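Local coordinates for VAL-1 (Chlorella virus, PDB 3GNE), which probably cleaves alginate chains by beta-elimination, as a polysaccharide lyase of family 14 whose mode of action changes with pH, at residues A[37-48]-A[226-236]; A[59-70]-A[211-219]. All blocks are in the same frame, centred on the assembly; numbering follows the deposited sequence.

Contact 1. Residues A[37-48]-A[226-236]; sequences KRVVKAVYDKNS and PSPKNQVAYFT
Y44 and F235, on antiparallel neighbouring strands, point their rings to the same face of the sheet and cross at about a right angle. The hydroxyl of Y44 comes in at the edge of the F235 ring, near its plane, with OH 3.4 Å from F235 CE2. Chi1 of -55° puts CG opposite the carbonyl carbon and beside the backbone N, and the ring then slants back along its strand toward F235. A42 CB meets the same ring edge, 3.8 Å from F235 CE2; alanine is small enough here, as is A233 beside Y44, to let two large rings share the face. The Y44 hydroxyl itself is hydrogen-bonded to T219.

The other face is partly exposed toward K41, V43, V232 and Y234, while V39 and T236 are buried. K41 lies alongside Y234, both pointing the same way, its CG 3.6 Å from Y234 CE1. With CG anti to the backbone N (chi1 180°) and the rest extended, the aliphatic stem runs on past the ring until CE rests 3.9 Å from V232 CG1. V39 touches Y234 through CG2, and F34 stacks on the tyrosine.

Polar side chains finish both ends. T236 OG1 donates to R38 O at 2.7 Å, tilted 31° from the carbonyl plane. Beyond the strands, N230 OD1 accepts from K46 N at 2.8 Å, and S227 exchanges backbone bonds with N47 and S48 at the type II turn 45-48. S227 OG is used twice, giving its proton to K229 O at 2.8 Å and accepting from Q231 NE2 at 3.0 Å, while Q231 OE1 takes the backbone N of D86. The chemistry therefore divides the pairing: rings and alanine methyls dominate one face, where the Y44 hydroxyl and Q231 amide are hydrogen-bonded; on the other, K41's stem packs along Y234 and V232; side-chain oxygens serve backbone groups where regular pairing stops.

Contact 2. Residues A[59-70]-A[211-219]; sequences FSFSAVPDGLNK and LISRFDWNT
D216 OD1, which lies near S62 CB across the strands, is gripped by two nitrogens of R214, NE at 3.0 Å and NH2 at 3.2 Å. Both reach it from the same face of the carboxylate, yet it lies nearly in the guanidinium plane, a side-on salt bridge. The arginine stem passes S62 with CD 4.0 Å from S62 CB, and F97 receives its cation-pi contact.

The opposite face is dominated by aromatic rings, with A63 and T219 beside them. W217 sets its CB over the F61 ring, 3.6 Å from the centroid, a CH-pi contact. With CG opposite the backbone N (chi1 -177°), the indole reaches F59, and NE1 lies over one face of that ring, toward its rim, 3.2 Å from F59 CZ. F215 meets F61 obliquely and stacks on F75. Past the strand pairing, L68 packs on I212, and I212 N binds K70 O at 2.9 Å.

Opposite F97 of strand 91-99, S213 and R214 make a classic beta bulge. A glycerol, probably from the crystallisation liquor, is hydrogen-bonded by D216 and N218. An apolar face packed against the second sheet and a polar one turned away fit the beta-sandwich (jelly-roll) architecture of the concanavalin clan.

From the N terminus the chain runs through 37-48 and, after a short connection, 59-70; some 140 residues later it returns as 211-219 and then 226-236. The last segment pairs with the first and the third with the second, so contact 2 closes an inner loop within the longer one closed by contact 1, without crossing it. The two contacts, whose centres are about 21 Å apart, lie in different sheets. Among the places where the sheets meet are F235 CE1 against W217 CZ2 and V40 CG1 against F59 CE2, each at 3.5 Å. Together the two closures tie the early and late parts of the chain into both layers of the sandwich.

Contact 1. Residues A[37-48]-A[226-236]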
loop_
_atom_site.group_PDB
_atom_site.type_symbol
_atom_site.label_atom_id
_atom_site.label_comp_id
_atom_site.label_asym_id
_atom_site.label_seq_id
_atom_site.Cartn_x
_atom_site.Cartn_y
_atom_site.Cartn_z
ATOM N N LYS A 37 4.046 -1.969 -22.111
ATOM C CA LYS A 37 4.528 -1.278 -20.929
ATOM C C LYS A 37 5.571 -2.095 -20.191
ATOM O O LYS A 37 5.575 -3.353 -20.286
ATOM C CB LYS A 37 3.380 -1.028 -19.946
ATOM C CG LYS A 37 2.214 -0.232 -20.525
ATOM C CD LYS A 37 1.065 -0.207 -19.517
ATOM C CE LYS A 37 -0.190 0.435 -20.118
ATOM N NZ LYS A 37 0.035 1.895 -20.316
ATOM N N ARG A 38 6.440 -1.368 -19.455
ATOM C CA ARG A 38 7.413 -2.066 -18.607
ATOM C C ARG A 38 6.689 -2.337 -17.293
ATOM O O ARG A 38 6.204 -1.344 -16.741
ATOM C CB ARG A 38 8.687 -1.226 -18.431
ATOM C CG ARG A 38 9.853 -2.088 -17.974
ATOM C CD ARG A 38 10.344 -2.973 -19.111
ATOM N NE ARG A 38 11.528 -3.730 -18.778
ATOM C CZ ARG A 38 11.915 -4.934 -19.163
ATOM N NH1 ARG A 38 11.198 -5.669 -19.983
ATOM N NH2 ARG A 38 13.050 -5.487 -18.749
ATOM N N VAL A 39 6.576 -3.589 -16.894
ATOM C CA VAL A 39 5.756 -3.954 -15.757
ATOM C C VAL A 39 6.507 -4.915 -14.857
ATOM O O VAL A 39 7.537 -5.461 -15.205
ATOM C CB VAL A 39 4.466 -4.676 -16.251
ATOM C CG1 VAL A 39 3.761 -3.854 -17.323
ATOM C CG2 VAL A 39 4.781 -6.075 -16.749
ATOM N N VAL A 40 5.921 -5.135 -13.653
ATOM C CA VAL A 40 6.284 -6.328 -12.894
ATOM C C VAL A 40 5.114 -7.299 -13.051
ATOM O O VAL A 40 3.959 -6.966 -12.775
ATOM C CB VAL A 40 6.545 -6.050 -11.405
ATOM C CG1 VAL A 40 7.009 -7.347 -10.737
ATOM C CG2 VAL A 40 7.606 -4.972 -11.230
ATOM N N LYS A 41 5.456 -8.503 -13.553
ATOM C CA LYS A 41 4.518 -9.616 -13.585
ATOM C C LYS A 41 4.567 -10.238 -12.181
ATOM O O LYS A 41 5.575 -10.871 -11.843
ATOM C CB LYS A 41 4.908 -10.615 -14.656
ATOM C CG LYS A 41 3.999 -11.843 -14.779
ATOM C CD LYS A 41 4.658 -12.863 -15.739
ATOM C CE LYS A 41 3.720 -13.945 -16.187
ATOM N NZ LYS A 41 4.162 -14.660 -17.418
ATOM N N ALA A 42 3.532 -9.998 -11.421
ATOM C CA ALA A 42 3.417 -10.558 -10.050
ATOM C C ALA A 42 2.848 -11.962 -10.129
ATOM O O ALA A 42 1.691 -12.148 -10.616
ATOM C CB ALA A 42 2.483 -9.694 -9.223
ATOM N N VAL A 43 3.645 -12.910 -9.694
ATOM C CA VAL A 43 3.237 -14.325 -9.778
ATOM C C VAL A 43 2.787 -14.787 -8.424
ATOM O O VAL A 43 3.536 -14.737 -7.450
ATOM C CB VAL A 43 4.432 -15.149 -10.268
ATOM C CG1 VAL A 43 4.148 -16.645 -10.158
ATOM C CG2 VAL A 43 4.781 -14.765 -11.702
ATOM N N TYR A 44 1.538 -15.202 -8.334
ATOM C CA TYR A 44 0.964 -15.683 -7.081
ATOM C C TYR A 44 0.700 -17.169 -7.255
ATOM O O TYR A 44 -0.275 -17.551 -7.944
ATOM C CB TYR A 44 -0.319 -14.948 -6.753
ATOM C CG TYR A 44 -0.278 -13.424 -6.687
ATOM C CD1 TYR A 44 0.079 -12.717 -5.536
ATOM C CD2 TYR A 44 -0.621 -12.710 -7.838
ATOM C CE1 TYR A 44 0.121 -11.332 -5.484
ATOM C CE2 TYR A 44 -0.607 -11.354 -7.770
ATOM C CZ TYR A 44 -0.253 -10.652 -6.635
ATOM O OH TYR A 44 -0.264 -9.277 -6.665
ATOM N N ASP A 45 1.545 -18.018 -6.651
ATOM C CA ASP A 45 1.197 -19.443 -6.757
ATOM C C ASP A 45 0.006 -19.813 -5.887
ATOM O O ASP A 45 -0.324 -19.130 -4.900
ATOM C CB ASP A 45 2.396 -20.276 -6.303
ATOM C CG ASP A 45 3.530 -20.352 -7.327
ATOM O OD1 ASP A 45 3.371 -19.836 -8.477
ATOM O OD2 ASP A 45 4.547 -20.962 -6.924
ATOM N N LYS A 46 -0.648 -20.920 -6.236
ATOM C CA LYS A 46 -1.661 -21.486 -5.381
ATOM C C LYS A 46 -1.152 -21.616 -3.944
ATOM O O LYS A 46 -0.014 -22.062 -3.705
ATOM C CB LYS A 46 -1.986 -22.897 -5.910
ATOM C CG LYS A 46 -3.170 -23.489 -5.108
ATOM C CD LYS A 46 -3.721 -24.743 -5.798
ATOM C CE LYS A 46 -4.943 -25.316 -5.114
ATOM N NZ LYS A 46 -5.382 -26.601 -5.769
ATOM N N ASN A 47 -1.974 -21.251 -2.982
ATOM C CA ASN A 47 -1.656 -21.399 -1.568
ATOM C C ASN A 47 -0.593 -20.407 -1.109
ATOM O O ASN A 47 -0.087 -20.569 0.021
ATOM C CB ASN A 47 -1.241 -22.830 -1.236
ATOM C CG ASN A 47 -1.779 -23.252 0.119
ATOM O OD1 ASN A 47 -2.536 -22.512 0.766
ATOM N ND2 ASN A 47 -1.409 -24.443 0.578
ATOM N N SER A 48 -0.313 -19.366 -1.905
ATOM C CA SER A 48 0.584 -18.302 -1.445
ATOM C C SER A 48 -0.226 -17.191 -0.769
ATOM O O SER A 48 -1.353 -16.860 -1.133
ATOM C CB SER A 48 1.419 -17.706 -2.589
ATOM O OG SER A 48 0.587 -17.017 -3.523
ATOM N N PRO A 226 -5.219 -17.557 1.169
ATOM C CA PRO A 226 -4.166 -17.411 0.171
ATOM C C PRO A 226 -4.728 -17.474 -1.248
ATOM O O PRO A 226 -5.928 -17.625 -1.512
ATOM C CB PRO A 226 -3.279 -18.651 0.459
ATOM C CG PRO A 226 -4.287 -19.693 0.924
ATOM C CD PRO A 226 -5.329 -18.918 1.714
ATOM N N SER A 227 -3.869 -17.348 -2.236
ATOM C CA SER A 227 -4.321 -17.463 -3.603
ATOM C C SER A 227 -4.896 -18.831 -3.884
ATOM O O SER A 227 -4.303 -19.879 -3.566
ATOM C CB SER A 227 -3.112 -17.269 -4.553
ATOM O OG SER A 227 -3.591 -17.214 -5.892
ATOM N N PRO A 228 -6.100 -18.903 -4.471
ATOM C CA PRO A 228 -6.721 -20.233 -4.677
ATOM C C PRO A 228 -6.167 -20.984 -5.880
ATOM O O PRO A 228 -6.502 -22.175 -6.038
ATOM C CB PRO A 228 -8.201 -19.893 -4.921
ATOM C CG PRO A 228 -8.277 -18.445 -5.159
ATOM C CD PRO A 228 -7.010 -17.800 -4.750
ATOM N N LYS A 229 -5.372 -20.329 -6.717
ATOM C CA LYS A 229 -4.814 -20.981 -7.909
ATOM C C LYS A 229 -3.533 -20.254 -8.272
ATOM O O LYS A 229 -3.252 -19.113 -7.852
ATOM C CB LYS A 229 -5.831 -20.980 -9.065
ATOM C CG LYS A 229 -6.168 -19.567 -9.563
ATOM C CD LYS A 229 -7.040 -19.709 -10.838
ATOM C CE LYS A 229 -7.572 -18.321 -11.222
ATOM N NZ LYS A 229 -8.506 -18.377 -12.416
ATOM N N ASN A 230 -2.734 -20.840 -9.157
ATOM C CA ASN A 230 -1.613 -20.124 -9.746
ATOM C C ASN A 230 -2.157 -19.047 -10.667
ATOM O O ASN A 230 -2.965 -19.366 -11.542
ATOM C CB ASN A 230 -0.749 -21.057 -10.598
ATOM C CG ASN A 230 -0.035 -22.147 -9.852
ATOM O OD1 ASN A 230 0.233 -22.057 -8.658
ATOM N ND2 ASN A 230 0.237 -23.220 -10.612
ATOM N N GLN A 231 -1.759 -17.824 -10.457
ATOM C CA GLN A 231 -2.297 -16.697 -11.305
ATOM C C GLN A 231 -1.329 -15.542 -11.248
ATOM O O GLN A 231 -0.426 -15.524 -10.404
ATOM C CB GLN A 231 -3.710 -16.304 -10.912
ATOM C CG GLN A 231 -3.847 -16.056 -9.400
ATOM C CD GLN A 231 -5.290 -15.830 -9.016
ATOM O OE1 GLN A 231 -6.145 -15.603 -9.895
ATOM N NE2 GLN A 231 -5.567 -15.864 -7.699
ATOM N N VAL A 232 -1.471 -14.609 -12.175
ATOM C CA VAL A 232 -0.612 -13.439 -12.255
ATOM C C VAL A 232 -1.400 -12.162 -12.407
ATOM O O VAL A 232 -2.531 -12.155 -12.900
ATOM C CB VAL A 232 0.389 -13.525 -13.422
ATOM C CG1 VAL A 232 1.129 -14.868 -13.419
ATOM C CG2 VAL A 232 -0.298 -13.338 -14.751
ATOM N N ALA A 233 -0.797 -11.068 -11.987
ATOM C CA ALA A 233 -1.276 -9.726 -12.239
ATOM C C ALA A 233 -0.074 -8.902 -12.670
ATOM O O ALA A 233 1.071 -9.274 -12.385
ATOM C CB ALA A 233 -1.953 -9.130 -11.016
ATOM N N TYR A 234 -0.330 -7.763 -13.300
ATOM C CA TYR A 234 0.783 -6.926 -13.728
ATOM C C TYR A 234 0.695 -5.539 -13.090
ATOM O O TYR A 234 -0.373 -4.930 -13.090
ATOM C CB TYR A 234 0.802 -6.763 -15.254
ATOM C CG TYR A 234 0.805 -8.073 -15.995
ATOM C CD1 TYR A 234 1.999 -8.703 -16.339
ATOM C CD2 TYR A 234 -0.411 -8.679 -16.351
ATOM C CE1 TYR A 234 1.993 -9.923 -17.016
ATOM C CE2 TYR A 234 -0.413 -9.872 -17.032
ATOM C CZ TYR A 234 0.783 -10.484 -17.367
ATOM O OH TYR A 234 0.724 -11.692 -18.067
ATOM N N PHE A 235 1.807 -5.048 -12.578
ATOM C CA PHE A 235 1.857 -3.730 -11.967
ATOM C C PHE A 235 2.803 -2.835 -12.758
ATOM O O PHE A 235 3.838 -3.263 -13.242
ATOM C CB PHE A 235 2.408 -3.863 -10.498
ATOM C CG PHE A 235 1.388 -4.515 -9.571
ATOM C CD1 PHE A 235 0.444 -3.781 -8.890
ATOM C CD2 PHE A 235 1.424 -5.910 -9.408
ATOM C CE1 PHE A 235 -0.474 -4.393 -8.026
ATOM C CE2 PHE A 235 0.516 -6.535 -8.552
ATOM C CZ PHE A 235 -0.446 -5.785 -7.861
ATOM N N THR A 236 2.438 -1.569 -12.869
ATOM C CA THR A 236 3.284 -0.659 -13.661
ATOM C C THR A 236 3.106 0.754 -13.188
ATOM O O THR A 236 2.184 1.064 -12.449
ATOM C CB THR A 236 2.925 -0.802 -15.172
ATOM O OG1 THR A 236 3.937 -0.162 -15.963
ATOM C CG2 THR A 236 1.536 -0.197 -15.467
#

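Contact 2. Residues A[59-70]-A[211-219]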
loop_
_atom_site.group_PDB
_atom_site.type_symbol
_atom_site.label_atom_id
_atom_site.label_comp_id
_atom_site.label_asym_id
_atom_site.label_seq_id
_atom_site.Cartn_x
_atom_site.Cartn_y
_atom_site.Cartn_z
ATOM N N PHE A 59 5.521 -10.018 -4.753
ATOM C CA PHE A 59 6.877 -9.454 -4.700
ATOM C C PHE A 59 6.808 -8.255 -3.765
ATOM O O PHE A 59 5.715 -7.741 -3.502
ATOM C CB PHE A 59 7.458 -9.072 -6.068
ATOM C CG PHE A 59 6.830 -7.851 -6.741
ATOM C CD1 PHE A 59 7.557 -6.663 -6.770
ATOM C CD2 PHE A 59 5.570 -7.877 -7.324
ATOM C CE1 PHE A 59 7.063 -5.509 -7.372
ATOM C CE2 PHE A 59 5.048 -6.735 -7.942
ATOM C CZ PHE A 59 5.797 -5.576 -7.953
ATOM N N SER A 60 7.987 -7.836 -3.316
ATOM C CA SER A 60 8.032 -6.690 -2.402
ATOM C C SER A 60 9.275 -5.863 -2.669
ATOM O O SER A 60 10.239 -6.339 -3.225
ATOM C CB SER A 60 8.008 -7.197 -0.945
ATOM O OG SER A 60 9.194 -7.887 -0.650
ATOM N N PHE A 61 9.186 -4.610 -2.164
ATOM C CA PHE A 61 10.383 -3.748 -2.115
ATOM C C PHE A 61 10.042 -2.566 -1.218
ATOM O O PHE A 61 8.883 -2.278 -0.997
ATOM C CB PHE A 61 10.832 -3.260 -3.504
ATOM C CG PHE A 61 9.843 -2.393 -4.243
ATOM C CD1 PHE A 61 9.929 -0.991 -4.100
ATOM C CD2 PHE A 61 8.900 -2.923 -5.110
ATOM C CE1 PHE A 61 9.082 -0.164 -4.803
ATOM C CE2 PHE A 61 7.994 -2.113 -5.800
ATOM C CZ PHE A 61 8.122 -0.733 -5.628
ATOM N N SER A 62 11.083 -1.870 -0.729
ATOM C CA SER A 62 10.814 -0.580 -0.092
ATOM C C SER A 62 11.536 0.499 -0.898
ATOM O O SER A 62 12.415 0.197 -1.708
ATOM C CB SER A 62 11.288 -0.572 1.359
ATOM O OG SER A 62 12.700 -0.813 1.417
ATOM N N ALA A 63 11.132 1.744 -0.629
ATOM C CA ALA A 63 11.773 2.862 -1.291
ATOM C C ALA A 63 11.650 4.078 -0.399
ATOM O O ALA A 63 10.633 4.278 0.278
ATOM C CB ALA A 63 11.140 3.157 -2.636
ATOM N N VAL A 64 12.649 4.931 -0.433
ATOM C CA VAL A 64 12.609 6.245 0.247
ATOM C C VAL A 64 13.009 7.264 -0.814
ATOM O O VAL A 64 14.174 7.666 -0.903
ATOM C CB VAL A 64 13.518 6.283 1.483
ATOM C CG1 VAL A 64 13.328 7.584 2.226
ATOM C CG2 VAL A 64 13.226 5.125 2.480
ATOM N N PRO A 65 12.104 7.648 -1.715
ATOM C CA PRO A 65 12.559 8.415 -2.870
ATOM C C PRO A 65 13.027 9.797 -2.537
ATOM O O PRO A 65 12.488 10.491 -1.670
ATOM C CB PRO A 65 11.351 8.403 -3.803
ATOM C CG PRO A 65 10.599 7.138 -3.330
ATOM C CD PRO A 65 10.701 7.219 -1.800
ATOM N N ASP A 66 14.072 10.204 -3.313
ATOM C CA ASP A 66 14.459 11.622 -3.218
ATOM C C ASP A 66 13.265 12.490 -3.584
ATOM O O ASP A 66 12.651 12.294 -4.646
ATOM C CB ASP A 66 15.581 11.871 -4.196
ATOM C CG ASP A 66 16.772 10.984 -3.966
ATOM O OD1 ASP A 66 16.992 10.455 -2.851
ATOM O OD2 ASP A 66 17.577 10.842 -4.892
ATOM N N GLY A 67 12.930 13.474 -2.744
ATOM C CA GLY A 67 11.730 14.270 -3.031
ATOM C C GLY A 67 10.553 13.873 -2.123
ATOM O O GLY A 67 9.481 14.487 -2.175
ATOM N N LEU A 68 10.756 12.803 -1.321
ATOM C CA LEU A 68 9.665 12.426 -0.394
ATOM C C LEU A 68 9.347 13.531 0.585
ATOM O O LEU A 68 10.216 14.004 1.330
ATOM C CB LEU A 68 10.120 11.152 0.365
ATOM C CG LEU A 68 9.272 10.841 1.626
ATOM C CD1 LEU A 68 7.878 10.425 1.329
ATOM C CD2 LEU A 68 9.922 9.708 2.409
ATOM N N ASN A 69 8.130 14.040 0.559
ATOM C CA ASN A 69 7.673 15.036 1.529
ATOM C C ASN A 69 7.248 14.251 2.747
ATOM O O ASN A 69 6.253 13.515 2.664
ATOM C CB ASN A 69 6.512 15.799 0.907
ATOM C CG ASN A 69 5.986 16.875 1.794
ATOM O OD1 ASN A 69 6.008 16.711 3.009
ATOM N ND2 ASN A 69 5.516 17.956 1.184
ATOM N N LYS A 70 7.947 14.376 3.854
ATOM C CA LYS A 70 7.661 13.513 5.019
ATOM C C LYS A 70 6.363 13.902 5.681
ATOM O O LYS A 70 5.900 13.132 6.502
ATOM C CB LYS A 70 8.817 13.603 6.003
ATOM C CG LYS A 70 10.132 13.058 5.348
ATOM C CD LYS A 70 11.264 13.354 6.322
ATOM C CE LYS A 70 12.487 12.572 5.975
ATOM N NZ LYS A 70 13.727 13.330 5.852
ATOM N N LEU A 211 7.590 10.847 11.114
ATOM C CA LEU A 211 6.872 11.351 9.949
ATOM C C LEU A 211 6.846 10.230 8.925
ATOM O O LEU A 211 7.271 9.082 9.212
ATOM C CB LEU A 211 7.585 12.601 9.415
ATOM C CG LEU A 211 7.755 13.731 10.434
ATOM C CD1 LEU A 211 8.643 14.782 9.809
ATOM C CD2 LEU A 211 6.379 14.282 10.816
ATOM N N ILE A 212 6.347 10.546 7.728
ATOM C CA ILE A 212 6.357 9.480 6.704
ATOM C C ILE A 212 7.788 9.053 6.419
ATOM O O ILE A 212 8.638 9.938 6.214
ATOM C CB ILE A 212 5.653 10.014 5.464
ATOM C CG1 ILE A 212 4.194 10.336 5.767
ATOM C CG2 ILE A 212 5.791 9.004 4.326
ATOM C CD1 ILE A 212 3.463 11.202 4.751
ATOM N N SER A 213 8.035 7.757 6.456
ATOM C CA SER A 213 9.449 7.290 6.386
ATOM C C SER A 213 9.726 6.423 5.220
ATOM O O SER A 213 10.884 6.364 4.841
ATOM C CB SER A 213 9.813 6.614 7.708
ATOM O OG SER A 213 8.943 5.532 7.971
ATOM N N ARG A 214 8.755 5.724 4.611
ATOM C CA ARG A 214 9.076 4.955 3.413
ATOM C C ARG A 214 7.823 4.585 2.651
ATOM O O ARG A 214 6.718 4.593 3.207
ATOM C CB ARG A 214 9.838 3.631 3.692
ATOM C CG ARG A 214 8.975 2.543 4.364
ATOM C CD ARG A 214 9.838 1.291 4.552
ATOM N NE ARG A 214 9.126 0.074 4.949
ATOM C CZ ARG A 214 8.767 -0.248 6.193
ATOM N NH1 ARG A 214 9.022 0.636 7.193
ATOM N NH2 ARG A 214 8.153 -1.396 6.401
ATOM N N PHE A 215 8.007 4.254 1.388
ATOM C CA PHE A 215 7.051 3.472 0.623
ATOM C C PHE A 215 7.379 2.004 0.785
ATOM O O PHE A 215 8.550 1.617 0.672
ATOM C CB PHE A 215 7.166 3.836 -0.865
ATOM C CG PHE A 215 6.167 3.110 -1.768
ATOM C CD1 PHE A 215 4.791 3.287 -1.602
ATOM C CD2 PHE A 215 6.676 2.264 -2.770
ATOM C CE1 PHE A 215 3.887 2.642 -2.462
ATOM C CE2 PHE A 215 5.751 1.663 -3.626
ATOM C CZ PHE A 215 4.383 1.847 -3.491
ATOM N N ASP A 216 6.358 1.206 1.095
ATOM C CA ASP A 216 6.574 -0.206 1.256
ATOM C C ASP A 216 5.619 -0.924 0.318
ATOM O O ASP A 216 4.399 -0.825 0.432
ATOM C CB ASP A 216 6.256 -0.600 2.704
ATOM C CG ASP A 216 6.783 -2.001 2.985
ATOM O OD1 ASP A 216 7.986 -2.145 3.303
ATOM O OD2 ASP A 216 6.063 -2.988 2.847
ATOM N N TRP A 217 6.178 -1.649 -0.630
ATOM C CA TRP A 217 5.442 -2.451 -1.583
ATOM C C TRP A 217 5.519 -3.894 -1.129
ATOM O O TRP A 217 6.599 -4.413 -0.923
ATOM C CB TRP A 217 6.049 -2.340 -2.998
ATOM C CG TRP A 217 5.162 -3.137 -3.912
ATOM C CD1 TRP A 217 5.413 -4.363 -4.464
ATOM C CD2 TRP A 217 3.869 -2.723 -4.366
ATOM N NE1 TRP A 217 4.351 -4.739 -5.221
ATOM C CE2 TRP A 217 3.380 -3.755 -5.207
ATOM C CE3 TRP A 217 3.097 -1.588 -4.175
ATOM C CZ2 TRP A 217 2.131 -3.690 -5.841
ATOM C CZ3 TRP A 217 1.846 -1.515 -4.806
ATOM C CH2 TRP A 217 1.398 -2.540 -5.620
ATOM N N ASN A 218 4.409 -4.578 -0.958
ATOM C CA ASN A 218 4.479 -5.992 -0.601
ATOM C C ASN A 218 3.131 -6.599 -0.940
ATOM O O ASN A 218 2.171 -6.472 -0.209
ATOM C CB ASN A 218 4.802 -6.143 0.879
ATOM C CG ASN A 218 5.198 -7.573 1.181
ATOM O OD1 ASN A 218 5.002 -8.479 0.389
ATOM N ND2 ASN A 218 5.778 -7.759 2.346
ATOM N N THR A 219 3.077 -7.226 -2.140
ATOM C CA THR A 219 1.786 -7.685 -2.637
ATOM C C THR A 219 1.683 -9.194 -2.441
ATOM O O THR A 219 2.600 -9.962 -2.721
ATOM C CB THR A 219 1.590 -7.281 -4.101
ATOM O OG1 THR A 219 0.261 -7.711 -4.501
ATOM C CG2 THR A 219 2.581 -7.900 -5.097
#